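Long-range contacts in putative N-acetylmuramoyl-L-alanine amidase,autolysin cwp6 (PDB 5J72), which probably hydrolyses the amide bond between N-acetylmuramic acid and L-alanine in peptidoglycan and carries cell wall-binding CWB2 domains: residues S342-H347 with S400-T405; L274-K279 with K355-D360. One frame throughout, in Å; residues are numbered along the deposited sequence.

Contact 1: residues S342-H347 with S400-T405; sequences SGADRH and SAYHST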
loop_
_atom_site.group_PDB
_atom_site.type_symbol
_atom_site.label_atom_id
_atom_site.label_comp_id
_atom_site.label_asym_id
_atom_site.label_seq_id
_atom_site.Cartn_x
_atom_site.Cartn_y
_atom_site.Cartn_z
ATOM N N SER A 342 -3.513 -3.132 -12.201
ATOM C CA SER A 342 -2.415 -4.119 -12.135
ATOM C C SER A 342 -1.087 -3.456 -11.938
ATOM O O SER A 342 -1.050 -2.325 -11.493
ATOM C CB SER A 342 -2.384 -4.965 -13.417
ATOM O OG SER A 342 -2.156 -4.097 -14.517
ATOM N N GLY A 343 0.006 -4.163 -12.183
ATOM C CA GLY A 343 1.326 -3.584 -11.975
ATOM C C GLY A 343 2.365 -4.610 -12.371
ATOM O O GLY A 343 2.093 -5.781 -12.399
ATOM N N ALA A 344 3.593 -4.142 -12.675
ATOM C CA ALA A 344 4.702 -5.020 -13.068
ATOM C C ALA A 344 5.070 -5.957 -11.932
ATOM O O ALA A 344 5.561 -7.051 -12.158
ATOM C CB ALA A 344 5.912 -4.149 -13.420
ATOM N N ASP A 345 4.854 -5.511 -10.673
ATOM C CA ASP A 345 5.147 -6.351 -9.556
ATOM C C ASP A 345 4.288 -5.939 -8.300
ATOM O O ASP A 345 3.426 -5.076 -8.451
ATOM C CB ASP A 345 6.623 -6.282 -9.175
ATOM C CG ASP A 345 7.166 -4.898 -8.783
ATOM O OD1 ASP A 345 6.399 -4.073 -8.257
ATOM O OD2 ASP A 345 8.365 -4.648 -9.007
ATOM N N ARG A 346 4.528 -6.557 -7.137
ATOM C CA ARG A 346 3.686 -6.297 -5.938
ATOM C C ARG A 346 3.742 -4.810 -5.527
ATOM O O ARG A 346 2.741 -4.302 -5.008
ATOM C CB ARG A 346 4.124 -7.236 -4.765
ATOM C CG ARG A 346 5.504 -6.864 -4.223
ATOM C CD ARG A 346 5.978 -7.873 -3.179
ATOM N NE ARG A 346 6.229 -9.155 -3.802
ATOM C CZ ARG A 346 6.797 -10.185 -3.191
ATOM N NH1 ARG A 346 7.187 -10.083 -1.927
ATOM N NH2 ARG A 346 6.969 -11.329 -3.833
ATOM N N HIS A 347 4.886 -4.089 -5.788
ATOM C CA HIS A 347 4.988 -2.701 -5.365
ATOM C C HIS A 347 4.292 -1.808 -6.297
ATOM O O HIS A 347 3.591 -0.904 -5.848
ATOM C CB HIS A 347 6.454 -2.290 -5.195
ATOM C CG HIS A 347 7.186 -3.207 -4.275
ATOM N ND1 HIS A 347 8.234 -3.991 -4.707
ATOM C CD2 HIS A 347 7.035 -3.458 -2.949
ATOM C CE1 HIS A 347 8.685 -4.691 -3.675
ATOM N NE2 HIS A 347 7.978 -4.392 -2.600
ATOM N N SER A 400 10.198 1.605 -2.348
ATOM C CA SER A 400 10.055 1.310 -3.754
ATOM C C SER A 400 9.825 2.557 -4.625
ATOM O O SER A 400 9.081 3.494 -4.312
ATOM C CB SER A 400 8.892 0.326 -3.964
ATOM O OG SER A 400 8.584 0.229 -5.346
ATOM N N ALA A 401 10.494 2.583 -5.812
ATOM C CA ALA A 401 10.337 3.716 -6.733
ATOM C C ALA A 401 8.931 3.891 -7.228
ATOM O O ALA A 401 8.503 4.987 -7.576
ATOM C CB ALA A 401 11.279 3.495 -7.967
ATOM N N TYR A 402 8.147 2.807 -7.242
ATOM C CA TYR A 402 6.759 2.937 -7.751
ATOM C C TYR A 402 5.884 3.794 -6.789
ATOM O O TYR A 402 4.839 4.286 -7.215
ATOM C CB TYR A 402 6.143 1.535 -7.874
ATOM C CG TYR A 402 6.823 0.725 -8.960
ATOM C CD1 TYR A 402 6.677 1.059 -10.303
ATOM C CD2 TYR A 402 7.619 -0.354 -8.645
ATOM C CE1 TYR A 402 7.313 0.325 -11.310
ATOM C CE2 TYR A 402 8.278 -1.086 -9.635
ATOM C CZ TYR A 402 8.123 -0.738 -10.961
ATOM O OH TYR A 402 8.815 -1.469 -11.923
ATOM N N HIS A 403 6.326 3.963 -5.538
ATOM C CA HIS A 403 5.576 4.799 -4.561
ATOM C C HIS A 403 5.906 6.269 -4.679
ATOM O O HIS A 403 5.227 7.093 -4.080
ATOM C CB HIS A 403 5.917 4.368 -3.101
ATOM C CG HIS A 403 5.450 2.986 -2.793
ATOM N ND1 HIS A 403 4.202 2.527 -3.209
ATOM C CD2 HIS A 403 6.064 1.949 -2.186
ATOM C CE1 HIS A 403 4.097 1.249 -2.848
ATOM N NE2 HIS A 403 5.201 0.877 -2.223
ATOM N N SER A 404 6.919 6.636 -5.511
ATOM C CA SER A 404 7.345 8.038 -5.500
ATOM C C SER A 404 6.296 9.032 -5.731
ATOM O O SER A 404 6.227 10.022 -5.000
ATOM C CB SER A 404 8.437 8.276 -6.556
ATOM O OG SER A 404 9.516 7.424 -6.271
ATOM N N THR A 405 5.492 8.853 -6.746
ATOM C CA THR A 405 4.459 9.845 -7.041
ATOM C C THR A 405 3.371 9.990 -5.957
ATOM O O THR A 405 3.002 11.101 -5.572
ATOM C CB THR A 405 3.784 9.481 -8.365
ATOM O OG1 THR A 405 4.817 9.182 -9.319
ATOM C CG2 THR A 405 2.931 10.580 -8.903
#
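His347 lies against Ser400 and Tyr402 by van der Waals contact alone. Its CB is 3.3 Å from Ser400 OG, and the Tyr402 ring comes up beside the same methylene, with CD2 4.1 Å from His347 CB. With CG anti to the carbonyl carbon (chi1 -54°), the imidazole heads away from the serine, and its NE2 is hydrogen-bonded to Ser371 OG; Arg346 CG sits over the centre of one ring face. On the backbone side, His347 O is 3.7 Å from His403 CE1, while NE2 of that second imidazole pairs with Ile393 O.

The polar groups are satisfied within each segment or by the rest of the chain. Asp345 is the N-cap of helix 346-357: its OD1 accepts a weak bond from His347 N (2.9 Å, 128°) and another from Glu348 N. The carboxylate meets the tyrosine from the opposite direction, its plane almost perpendicular to the ring, and OD2 approaches Tyr402 CE2 to 3.6 Å. Both side chains converge on Lys623, which forms a salt bridge with Asp345 OD2 and a hydrogen bond with Tyr402 OH. Within 400-405, Ser400 OG closes an ST turn by accepting from Tyr402 N (3.2 Å, 152°), and it is also hydrogen-bonded to Glu490 OE2. Glu490 OE1 takes the N-H of Ala401, so this one carboxylate grips the start of the turn twice.

The contact therefore sits where a CWB2 domain meets the amidase domain. The beginning of helix 346-357 and the turn leading into helix 404-409 come together, helix 477-494 packs on His347, Ala401 and Tyr402, and His403 reaches back to strand 391-394.

Contact 2: residues L274-K279 with K355-D360; sequences LNISSK and KTFYPD
Two CWB2 domains meet here, helix 270-283 of one packing against the C-terminal end of helix 346-357 of the next. Ile276, Ser278 and Lys279 face Phe357, the last helical residue of its segment, and Tyr358, where the chain leaves helical geometry.

The apolar part is made by Ile276 and Phe357. With CG1 anti to the backbone N (chi1 -165°) and the chain turned at chi2, the isoleucine brings CD1 obliquely to the ring, 3.5 Å from Phe357 CE1. The aliphatic chain of Lys279 crosses the phenylalanine side chain at about a right angle, CG lying 3.8 Å from Phe357 CB; a bend at chi2 (61°) carries it on so that CE nears CD2 of the ring. Thr356 CG2 sits over the centre of one face of Phe357, and Tyr312 meets this ring edge-to-face.

Tyr358 supplies the polar part. Its OH and Ser278 OG share a hydrogen bond of 2.9 Å in which either may donate, and a water in the plane of the phenol, at its edge, is 2.7 Å from Tyr358 OH and lies within hydrogen-bonding distance of Ser278 O. Two further waters donate to Phe357 O, at 2.7 and 2.9 Å, and each takes only a weak bond from Lys279 NZ, whose stronger partner is Asp283 in a salt bridge. This carbonyl at the helix end is thus hydrated beside the ammonium group.

Around the contact, strand 260-265 presents Tyr262 to Ile276 and Lys279, while Ser278 packs on strand 391-394 and helix 375-387.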
loop_
_atom_site.group_PDB
_atom_site.type_symbol
_atom_site.label_atom_id
_atom_site.label_comp_id
_atom_site.label_asym_id
_atom_site.label_seq_id
_atom_site.Cartn_x
_atom_site.Cartn_y
_atom_site.Cartn_z
ATOM N N LEU A 274 -3.747 -9.319 -1.274
ATOM C CA LEU A 274 -3.239 -8.515 -0.165
ATOM C C LEU A 274 -3.304 -7.034 -0.480
ATOM O O LEU A 274 -3.758 -6.239 0.349
ATOM C CB LEU A 274 -1.698 -8.893 -0.012
ATOM C CG LEU A 274 -0.938 -8.241 1.158
ATOM C CD1 LEU A 274 0.356 -9.003 1.414
ATOM C CD2 LEU A 274 -0.552 -6.826 0.896
ATOM N N ASN A 275 -2.871 -6.643 -1.701
ATOM C CA ASN A 275 -2.895 -5.220 -2.046
ATOM C C ASN A 275 -4.305 -4.589 -2.031
ATOM O O ASN A 275 -4.387 -3.418 -1.772
ATOM C CB ASN A 275 -2.279 -5.016 -3.498
ATOM C CG ASN A 275 -0.747 -4.927 -3.382
ATOM O OD1 ASN A 275 -0.253 -4.385 -2.377
ATOM N ND2 ASN A 275 0.061 -5.490 -4.315
ATOM N N ILE A 276 -5.415 -5.360 -2.336
ATOM C CA ILE A 276 -6.746 -4.732 -2.344
ATOM C C ILE A 276 -7.495 -4.948 -0.982
ATOM O O ILE A 276 -8.608 -4.472 -0.798
ATOM C CB ILE A 276 -7.545 -5.343 -3.535
ATOM C CG1 ILE A 276 -8.786 -4.481 -3.835
ATOM C CG2 ILE A 276 -7.960 -6.821 -3.196
ATOM C CD1 ILE A 276 -8.456 -2.973 -4.226
ATOM N N SER A 277 -6.845 -5.644 -0.048
ATOM C CA SER A 277 -7.440 -6.013 1.253
ATOM C C SER A 277 -7.945 -4.817 2.065
ATOM O O SER A 277 -9.064 -4.846 2.617
ATOM C CB SER A 277 -6.354 -6.720 2.110
ATOM O OG SER A 277 -6.507 -8.089 1.856
ATOM N N SER A 278 -7.147 -3.744 2.151
ATOM C CA SER A 278 -7.614 -2.648 2.991
ATOM C C SER A 278 -8.806 -1.996 2.355
ATOM O O SER A 278 -9.681 -1.517 3.082
ATOM C CB SER A 278 -6.500 -1.606 3.272
ATOM O OG SER A 278 -6.087 -0.947 2.074
ATOM N N LYS A 279 -8.876 -2.002 1.046
ATOM C CA LYS A 279 -9.974 -1.299 0.408
ATOM C C LYS A 279 -11.266 -2.180 0.478
ATOM O O LYS A 279 -12.362 -1.684 0.807
ATOM C CB LYS A 279 -9.562 -1.025 -1.050
ATOM C CG LYS A 279 -10.744 -0.503 -1.889
ATOM C CD LYS A 279 -11.298 0.837 -1.313
ATOM C CE LYS A 279 -12.329 1.427 -2.280
ATOM N NZ LYS A 279 -13.289 2.334 -1.603
ATOM N N LYS A 355 -3.312 4.610 -5.758
ATOM C CA LYS A 355 -3.722 5.703 -6.638
ATOM C C LYS A 355 -5.166 5.608 -7.071
ATOM O O LYS A 355 -5.872 6.625 -7.114
ATOM C CB LYS A 355 -2.755 5.698 -7.876
ATOM C CG LYS A 355 -3.216 6.583 -9.018
ATOM C CD LYS A 355 -2.461 6.140 -10.341
ATOM C CE LYS A 355 -3.027 4.824 -10.842
ATOM N NZ LYS A 355 -2.340 4.332 -12.074
ATOM N N THR A 356 -5.644 4.409 -7.362
ATOM C CA THR A 356 -7.007 4.267 -7.856
ATOM C C THR A 356 -8.090 4.286 -6.803
ATOM O O THR A 356 -9.126 4.939 -7.000
ATOM C CB THR A 356 -7.075 2.895 -8.532
ATOM O OG1 THR A 356 -6.126 2.891 -9.611
ATOM C CG2 THR A 356 -8.490 2.535 -9.072
ATOM N N PHE A 357 -7.876 3.578 -5.708
ATOM C CA PHE A 357 -8.926 3.423 -4.659
ATOM C C PHE A 357 -8.812 4.366 -3.500
ATOM O O PHE A 357 -9.743 4.394 -2.676
ATOM C CB PHE A 357 -8.901 1.942 -4.152
ATOM C CG PHE A 357 -9.308 0.996 -5.280
ATOM C CD1 PHE A 357 -8.396 0.157 -5.859
ATOM C CD2 PHE A 357 -10.612 0.972 -5.761
ATOM C CE1 PHE A 357 -8.754 -0.704 -6.894
ATOM C CE2 PHE A 357 -10.977 0.110 -6.807
ATOM C CZ PHE A 357 -10.047 -0.717 -7.355
ATOM N N TYR A 358 -7.718 5.144 -3.379
ATOM C CA TYR A 358 -7.561 6.141 -2.316
ATOM C C TYR A 358 -7.133 7.472 -3.081
ATOM O O TYR A 358 -6.022 7.972 -2.886
ATOM C CB TYR A 358 -6.431 5.739 -1.317
ATOM C CG TYR A 358 -6.832 4.503 -0.538
ATOM C CD1 TYR A 358 -7.488 4.611 0.690
ATOM C CD2 TYR A 358 -6.626 3.222 -1.063
ATOM C CE1 TYR A 358 -7.922 3.475 1.375
ATOM C CE2 TYR A 358 -7.058 2.081 -0.383
ATOM C CZ TYR A 358 -7.693 2.216 0.838
ATOM O OH TYR A 358 -8.024 1.079 1.533
ATOM N N PRO A 359 -8.009 8.006 -3.913
ATOM C CA PRO A 359 -7.777 9.207 -4.706
ATOM C C PRO A 359 -7.570 10.487 -3.914
ATOM O O PRO A 359 -6.957 11.407 -4.433
ATOM C CB PRO A 359 -9.023 9.273 -5.592
ATOM C CG PRO A 359 -10.066 8.695 -4.773
ATOM C CD PRO A 359 -9.388 7.523 -4.110
ATOM N N ASP A 360 -8.085 10.579 -2.694
ATOM C CA ASP A 360 -7.909 11.810 -1.949
ATOM C C ASP A 360 -6.444 12.190 -1.795
ATOM O O ASP A 360 -5.587 11.332 -1.584
ATOM C CB ASP A 360 -8.514 11.665 -0.549
ATOM C CG ASP A 360 -10.037 11.557 -0.492
ATOM O OD1 ASP A 360 -10.680 11.702 -1.533
ATOM O OD2 ASP A 360 -10.571 11.315 0.606
HETATM O O HOH W 1 -9.127 1.290 3.953
HETATM O O HOH W 2 -11.069 4.516 -0.360
HETATM O O HOH W 3 -12.391 4.818 -3.659
#

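Overall arrangement
Helix 346-357 serves both contacts, its N-terminal end in contact 1 and its C-terminal end in contact 2, with centres about 13 Å apart. They also touch directly: Asn275 ND2 probably donates to Arg346 O, 3.0 Å away, tying helix 270-283 to the first turn of the shared helix. Contact 2 is buried and joins two CWB2 domains through an apolar pair, a direct hydroxyl-hydroxyl bond and bridging waters. Contact 1 is partly buried and lies within one CWB2 domain. Its segments meet only by packing, and their polar groups look largely to other parts of the chain, including the amidase domain.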